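PDB 6J3E: glutathione S-transferase from Ceriporiopsis subvermispora, which probably conjugates glutathione to electrophilic substrates, as a serine-type member of the glutathione S-transferase family. Local coordinates for residues I5-I10 / P72-P77; V43-I48 / A137-R142. All blocks are in the same frame, centred on the assembly; numbering follows the deposited sequence.

Contact 1: residues I5-I10 / P72-P77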
loop_
_atom_site.group_PDB
_atom_site.type_symbol
_atom_site.label_atom_id
_atom_site.label_comp_id
_atom_site.label_asym_id
_atom_site.label_seq_id
_atom_site.Cartn_x
_atom_site.Cartn_y
_atom_site.Cartn_z
ATOM N N ILE A 5 15.853 -8.571 -27.013
ATOM C CA ILE A 5 15.717 -7.549 -25.974
ATOM C C ILE A 5 17.062 -7.278 -25.322
ATOM O O ILE A 5 17.780 -8.201 -24.921
ATOM C CB ILE A 5 14.705 -7.988 -24.910
ATOM C CG1 ILE A 5 13.312 -8.053 -25.498
ATOM C CG2 ILE A 5 14.685 -6.989 -23.741
ATOM C CD1 ILE A 5 12.625 -6.721 -25.455
ATOM N N GLN A 6 17.394 -6.006 -25.183
ATOM C CA GLN A 6 18.562 -5.606 -24.428
ATOM C C GLN A 6 18.124 -5.223 -23.018
ATOM O O GLN A 6 17.163 -4.463 -22.842
ATOM C CB GLN A 6 19.273 -4.460 -25.137
ATOM C CG GLN A 6 19.653 -4.828 -26.553
ATOM C CD GLN A 6 20.742 -3.943 -27.092
ATOM O OE1 GLN A 6 21.864 -4.398 -27.339
ATOM N NE2 GLN A 6 20.428 -2.657 -27.265
ATOM N N PHE A 7 18.808 -5.778 -22.021
ATOM C CA PHE A 7 18.413 -5.669 -20.618
ATOM C C PHE A 7 19.599 -5.141 -19.837
ATOM O O PHE A 7 20.612 -5.832 -19.713
ATOM C CB PHE A 7 17.967 -7.022 -20.069
ATOM C CG PHE A 7 17.815 -7.065 -18.571
ATOM C CD1 PHE A 7 17.055 -6.122 -17.903
ATOM C CD2 PHE A 7 18.392 -8.093 -17.833
ATOM C CE1 PHE A 7 16.901 -6.188 -16.521
ATOM C CE2 PHE A 7 18.241 -8.162 -16.462
ATOM C CZ PHE A 7 17.491 -7.211 -15.804
ATOM N N TYR A 8 19.473 -3.935 -19.299
ATOM C CA TYR A 8 20.583 -3.271 -18.630
ATOM C C TYR A 8 20.507 -3.515 -17.131
ATOM O O TYR A 8 19.451 -3.337 -16.513
ATOM C CB TYR A 8 20.588 -1.778 -18.959
ATOM C CG TYR A 8 20.750 -1.538 -20.456
ATOM C CD1 TYR A 8 19.670 -1.674 -21.332
ATOM C CD2 TYR A 8 21.985 -1.195 -20.999
ATOM C CE1 TYR A 8 19.818 -1.473 -22.708
ATOM C CE2 TYR A 8 22.136 -0.984 -22.369
ATOM C CZ TYR A 8 21.054 -1.126 -23.216
ATOM O OH TYR A 8 21.214 -0.919 -24.564
ATOM N N ASP A 9 21.638 -3.911 -16.559
ATOM C CA ASP A 9 21.724 -4.420 -15.201
ATOM C C ASP A 9 23.049 -3.949 -14.618
ATOM O O ASP A 9 23.962 -3.563 -15.349
ATOM C CB ASP A 9 21.603 -5.957 -15.206
ATOM C CG ASP A 9 21.244 -6.554 -13.847
ATOM O OD1 ASP A 9 21.202 -5.834 -12.824
ATOM O OD2 ASP A 9 21.041 -7.782 -13.810
ATOM N N ILE A 10 23.128 -3.961 -13.291
ATOM C CA ILE A 10 24.288 -3.493 -12.535
ATOM C C ILE A 10 25.065 -4.718 -12.063
ATOM O O ILE A 10 24.515 -5.522 -11.292
ATOM C CB ILE A 10 23.860 -2.644 -11.329
ATOM C CG1 ILE A 10 23.085 -1.405 -11.767
ATOM C CG2 ILE A 10 25.056 -2.266 -10.475
ATOM C CD1 ILE A 10 22.390 -0.678 -10.604
ATOM N N PRO A 72 16.376 -1.239 -13.424
ATOM C CA PRO A 72 16.445 -1.813 -14.774
ATOM C C PRO A 72 15.950 -0.899 -15.893
ATOM O O PRO A 72 15.071 -0.064 -15.671
ATOM C CB PRO A 72 15.529 -3.035 -14.666
ATOM C CG PRO A 72 14.525 -2.641 -13.630
ATOM C CD PRO A 72 15.325 -1.883 -12.615
ATOM N N VAL A 73 16.515 -1.070 -17.082
ATOM C CA VAL A 73 15.953 -0.530 -18.313
ATOM C C VAL A 73 16.034 -1.613 -19.382
ATOM O O VAL A 73 16.985 -2.402 -19.406
ATOM C CB VAL A 73 16.691 0.747 -18.756
ATOM C CG1 VAL A 73 16.205 1.200 -20.108
ATOM C CG2 VAL A 73 16.468 1.855 -17.751
ATOM N N ILE A 74 15.038 -1.677 -20.253
ATOM C CA ILE A 74 15.128 -2.561 -21.409
ATOM C C ILE A 74 14.967 -1.743 -22.682
ATOM O O ILE A 74 14.235 -0.749 -22.716
ATOM C CB ILE A 74 14.098 -3.713 -21.386
ATOM C CG1 ILE A 74 12.667 -3.176 -21.382
ATOM C CG2 ILE A 74 14.373 -4.647 -20.223
ATOM C CD1 ILE A 74 11.641 -4.232 -21.724
ATOM N N HIS A 75 15.675 -2.164 -23.735
ATOM C CA HIS A 75 15.431 -1.678 -25.087
ATOM C C HIS A 75 15.029 -2.846 -25.971
ATOM O O HIS A 75 15.736 -3.862 -26.034
ATOM C CB HIS A 75 16.633 -0.969 -25.709
ATOM C CG HIS A 75 16.404 -0.609 -27.143
ATOM N ND1 HIS A 75 15.534 0.390 -27.521
ATOM C CD2 HIS A 75 16.873 -1.156 -28.291
ATOM C CE1 HIS A 75 15.492 0.459 -28.839
ATOM N NE2 HIS A 75 16.302 -0.463 -29.330
ATOM N N ASP A 76 13.890 -2.688 -26.647
ATOM C CA ASP A 76 13.270 -3.725 -27.465
ATOM C C ASP A 76 13.451 -3.343 -28.923
ATOM O O ASP A 76 12.660 -2.550 -29.458
ATOM C CB ASP A 76 11.784 -3.869 -27.122
ATOM C CG ASP A 76 11.142 -5.071 -27.796
ATOM O OD1 ASP A 76 11.884 -5.834 -28.460
ATOM O OD2 ASP A 76 9.912 -5.275 -27.644
ATOM N N PRO A 77 14.487 -3.846 -29.602
ATOM C CA PRO A 77 14.685 -3.462 -31.007
ATOM C C PRO A 77 13.516 -3.873 -31.888
ATOM O O PRO A 77 13.217 -3.183 -32.874
ATOM C CB PRO A 77 15.990 -4.178 -31.382
ATOM C CG PRO A 77 16.051 -5.341 -30.461
ATOM C CD PRO A 77 15.437 -4.888 -29.174
#
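Gln6 and His75 form an antiparallel hydrogen-bonded pair. Gln6 N donates to His75 O at 2.8 Å. His75 N returns a bond to Gln6 O at 2.9 Å. Their side chains run side by side, with amide and imidazole planes 69° apart. A further bond joins Tyr8 N to Val73 O at 2.9 Å, and the same oxygen lies in plane at the edge of the Tyr8 ring. On the other face, Phe7 CD1 touches Ile74 CG2 at 3.8 Å, and Phe7 CE1 reaches Pro72 CB. With CG1 beside the backbone N (chi1 -67°), Ile5 brings CD1 against the carboxylate of Asp76, while CG2 lies near Ile74 CB at 4.1 Å. An alanine at Ile5 would remove both branches and is likely to open a gap beside Ile74 and the Asp76 carboxylate. Tyr92 and Tyr97 hold Asp76 OD2, Thr82 holds His75 ND1, and Lys39 holds Gln6 OE1. Pro72 follows a cis peptide bond and packs on Asn23 and Ser86, both glutathione-binding residues. This central antiparallel pairing, with the cis-proline leading into its second strand, is characteristic of the thioredoxin-like domain of glutathione S-transferases.

Contact 2: residues V43-I48 / A137-R142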
loop_
_atom_site.group_PDB
_atom_site.type_symbol
_atom_site.label_atom_id
_atom_site.label_comp_id
_atom_site.label_asym_id
_atom_site.label_seq_id
_atom_site.Cartn_x
_atom_site.Cartn_y
_atom_site.Cartn_z
ATOM N N VAL A 43 26.124 -2.398 -16.517
ATOM C CA VAL A 43 26.386 -0.966 -16.418
ATOM C C VAL A 43 26.740 -0.608 -14.982
ATOM O O VAL A 43 25.998 -0.934 -14.049
ATOM C CB VAL A 43 25.183 -0.139 -16.908
ATOM C CG1 VAL A 43 25.424 1.350 -16.660
ATOM C CG2 VAL A 43 24.927 -0.421 -18.395
ATOM N N GLU A 44 27.871 0.068 -14.804
ATOM C CA GLU A 44 28.266 0.501 -13.473
ATOM C C GLU A 44 27.386 1.660 -13.028
ATOM O O GLU A 44 26.894 2.447 -13.844
ATOM C CB GLU A 44 29.739 0.914 -13.450
ATOM C CG GLU A 44 30.724 -0.210 -13.751
ATOM C CD GLU A 44 30.777 -1.286 -12.671
ATOM O OE1 GLU A 44 30.348 -1.021 -11.526
ATOM O OE2 GLU A 44 31.247 -2.408 -12.973
ATOM N N TYR A 45 27.191 1.751 -11.712
ATOM C CA TYR A 45 26.379 2.809 -11.114
ATOM C C TYR A 45 26.671 4.193 -11.675
ATOM O O TYR A 45 25.717 4.886 -12.064
ATOM C CB TYR A 45 26.559 2.797 -9.588
ATOM C CG TYR A 45 25.367 2.244 -8.849
ATOM C CD1 TYR A 45 24.181 2.974 -8.764
ATOM C CD2 TYR A 45 25.412 0.989 -8.252
ATOM C CE1 TYR A 45 23.076 2.473 -8.091
ATOM C CE2 TYR A 45 24.303 0.472 -7.579
ATOM C CZ TYR A 45 23.143 1.222 -7.495
ATOM O OH TYR A 45 22.037 0.724 -6.834
ATOM N N PRO A 46 27.923 4.652 -11.765
ATOM C CA PRO A 46 28.148 6.040 -12.198
ATOM C C PRO A 46 27.889 6.278 -13.691
ATOM O O PRO A 46 27.763 7.441 -14.098
ATOM C CB PRO A 46 29.615 6.289 -11.823
ATOM C CG PRO A 46 30.239 4.926 -11.815
ATOM C CD PRO A 46 29.183 3.956 -11.424
ATOM N N ASP A 47 27.790 5.225 -14.503
ATOM C CA ASP A 47 27.490 5.352 -15.920
ATOM C C ASP A 47 26.008 5.260 -16.217
ATOM O O ASP A 47 25.623 5.390 -17.384
ATOM C CB ASP A 47 28.206 4.270 -16.741
ATOM C CG ASP A 47 29.665 4.102 -16.359
ATOM O OD1 ASP A 47 30.318 5.104 -16.001
ATOM O OD2 ASP A 47 30.152 2.950 -16.412
ATOM N N ILE A 48 25.171 5.031 -15.207
ATOM C CA ILE A 48 23.771 4.720 -15.475
ATOM C C ILE A 48 23.104 5.883 -16.199
ATOM O O ILE A 48 22.454 5.705 -17.237
ATOM C CB ILE A 48 23.039 4.362 -14.171
ATOM C CG1 ILE A 48 23.472 2.978 -13.693
ATOM C CG2 ILE A 48 21.551 4.380 -14.370
ATOM C CD1 ILE A 48 22.906 2.589 -12.331
ATOM N N ALA A 137 29.623 -3.184 -0.216
ATOM C CA ALA A 137 30.782 -4.045 -0.028
ATOM C C ALA A 137 30.958 -5.072 -1.132
ATOM O O ALA A 137 31.986 -5.753 -1.148
ATOM C CB ALA A 137 30.678 -4.775 1.316
ATOM N N GLN A 138 29.994 -5.241 -2.035
ATOM C CA GLN A 138 30.168 -6.204 -3.114
ATOM C C GLN A 138 30.131 -5.544 -4.482
ATOM O O GLN A 138 30.087 -6.246 -5.503
ATOM C CB GLN A 138 29.126 -7.323 -3.024
ATOM C CG GLN A 138 27.689 -6.855 -3.041
ATOM C CD GLN A 138 27.127 -6.776 -4.437
ATOM O OE1 GLN A 138 27.067 -7.783 -5.163
ATOM N NE2 GLN A 138 26.707 -5.576 -4.830
ATOM N N LEU A 139 30.179 -4.221 -4.529
ATOM C CA LEU A 139 30.228 -3.512 -5.802
ATOM C C LEU A 139 31.652 -3.449 -6.345
ATOM O O LEU A 139 32.626 -3.385 -5.586
ATOM C CB LEU A 139 29.678 -2.093 -5.647
ATOM C CG LEU A 139 28.169 -2.028 -5.423
ATOM C CD1 LEU A 139 27.718 -0.607 -5.131
ATOM C CD2 LEU A 139 27.450 -2.619 -6.632
ATOM N N ASN A 140 31.761 -3.490 -7.677
ATOM C CA ASN A 140 33.013 -3.169 -8.351
ATOM C C ASN A 140 33.489 -1.786 -7.914
ATOM O O ASN A 140 32.679 -0.903 -7.629
ATOM C CB ASN A 140 32.845 -3.186 -9.872
ATOM C CG ASN A 140 32.663 -4.573 -10.422
ATOM O OD1 ASN A 140 33.178 -5.541 -9.867
ATOM N ND2 ASN A 140 31.919 -4.685 -11.521
ATOM N N PRO A 141 34.796 -1.568 -7.890
ATOM C CA PRO A 141 35.339 -0.302 -7.350
ATOM C C PRO A 141 34.735 0.986 -7.918
ATOM O O PRO A 141 34.503 1.931 -7.154
ATOM C CB PRO A 141 36.829 -0.423 -7.687
ATOM C CG PRO A 141 37.083 -1.907 -7.696
ATOM C CD PRO A 141 35.840 -2.556 -8.209
ATOM N N ARG A 142 34.471 1.068 -9.227
ATOM C CA ARG A 142 33.898 2.304 -9.770
ATOM C C ARG A 142 32.493 2.559 -9.213
ATOM O O ARG A 142 32.159 3.694 -8.841
ATOM C CB ARG A 142 33.875 2.252 -11.303
ATOM C CG ARG A 142 35.239 2.130 -11.997
ATOM C CD ARG A 142 35.154 2.568 -13.468
ATOM N NE ARG A 142 34.520 3.884 -13.575
ATOM C CZ ARG A 142 33.417 4.142 -14.267
ATOM N NH1 ARG A 142 32.819 3.183 -14.971
ATOM N NH2 ARG A 142 32.925 5.372 -14.261
HETATM O O HOH W 1 29.554 -2.829 -9.597
#
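A carboxylate oxygen of Glu44, OE2, accepts a bond from Asn140 ND2 at 2.8 Å. The two side chains cross at about a right angle, with carboxylate and amide planes 51° apart. The acceptor lies in the amide plane and uses its syn lone pair. The Glu44 chain turns about its CB-CG bond (chi2 -68°), which carries its carboxylate to Asn140. Glu44 OE1 takes a different route. It accepts a bond from a water at 2.8 Å, and that water in turn accepts from Asn140 N at 3.0 Å. One carboxylate thus holds the side chain of Asn140 directly and its backbone N through the water. Ser143 OG adds a direct bond to Glu44 OE1, and Asn13 holds Asn140 OD1.

Arg142 and Asp47 form the second polar link. The guanidinium meets the carboxylate end-on, with the two planes 19° apart. Arg142 NH1 lies 3.0 Å from Asp47 OD2, and Arg142 NH2 lies 3.1 Å from Asp47 OD1. A weak bond from Arg142 NH1 to Asp47 OD1 is also present. Pro46 CG sits over one face of the guanidinium, 3.7 Å from Arg142 NH2. The bidentate salt bridge and this proline together probably limit rotation of the guanidinium.

The apolar part is small. Tyr45 and Leu139 cross at about a right angle, with Tyr45 CD2 at 4.2 Å from Leu139 CD1. The Tyr45 ring also meets Phe147 edge-to-face and touches Arg151, a glutathione-binding residue.

Asn140 occupies the N-cap position of helix 141-153, although its side chain makes no capping bond. The contact joins the loop after strand 38-42 to the start of this helix. It forms part of the interface between the thioredoxin-like and all-helical domains of the glutathione S-transferase fold, beside the glutathione site.

In the fold
Near the N terminus, strand 5-9 supplies the first half of contact 1. The chain passes through helix 22-34 and strand 38-42 to the 43-48 loop, the first half of contact 2. Segment 72-77 then closes the first long loop within the sheet. Segment 137-142 closes the second, after helices 86-96 and 109-136. The two loops cross, because 43-48 lies inside the span of contact 1 and 137-142 lies beyond it. Contact 1 is internal to the thioredoxin-like domain; contact 2 ties that domain to the helical one. The contacts touch where Asp9 O probably accepts a hydrogen bond from Val43 N and Ile10 packs on Val43, Tyr45 and Ile48.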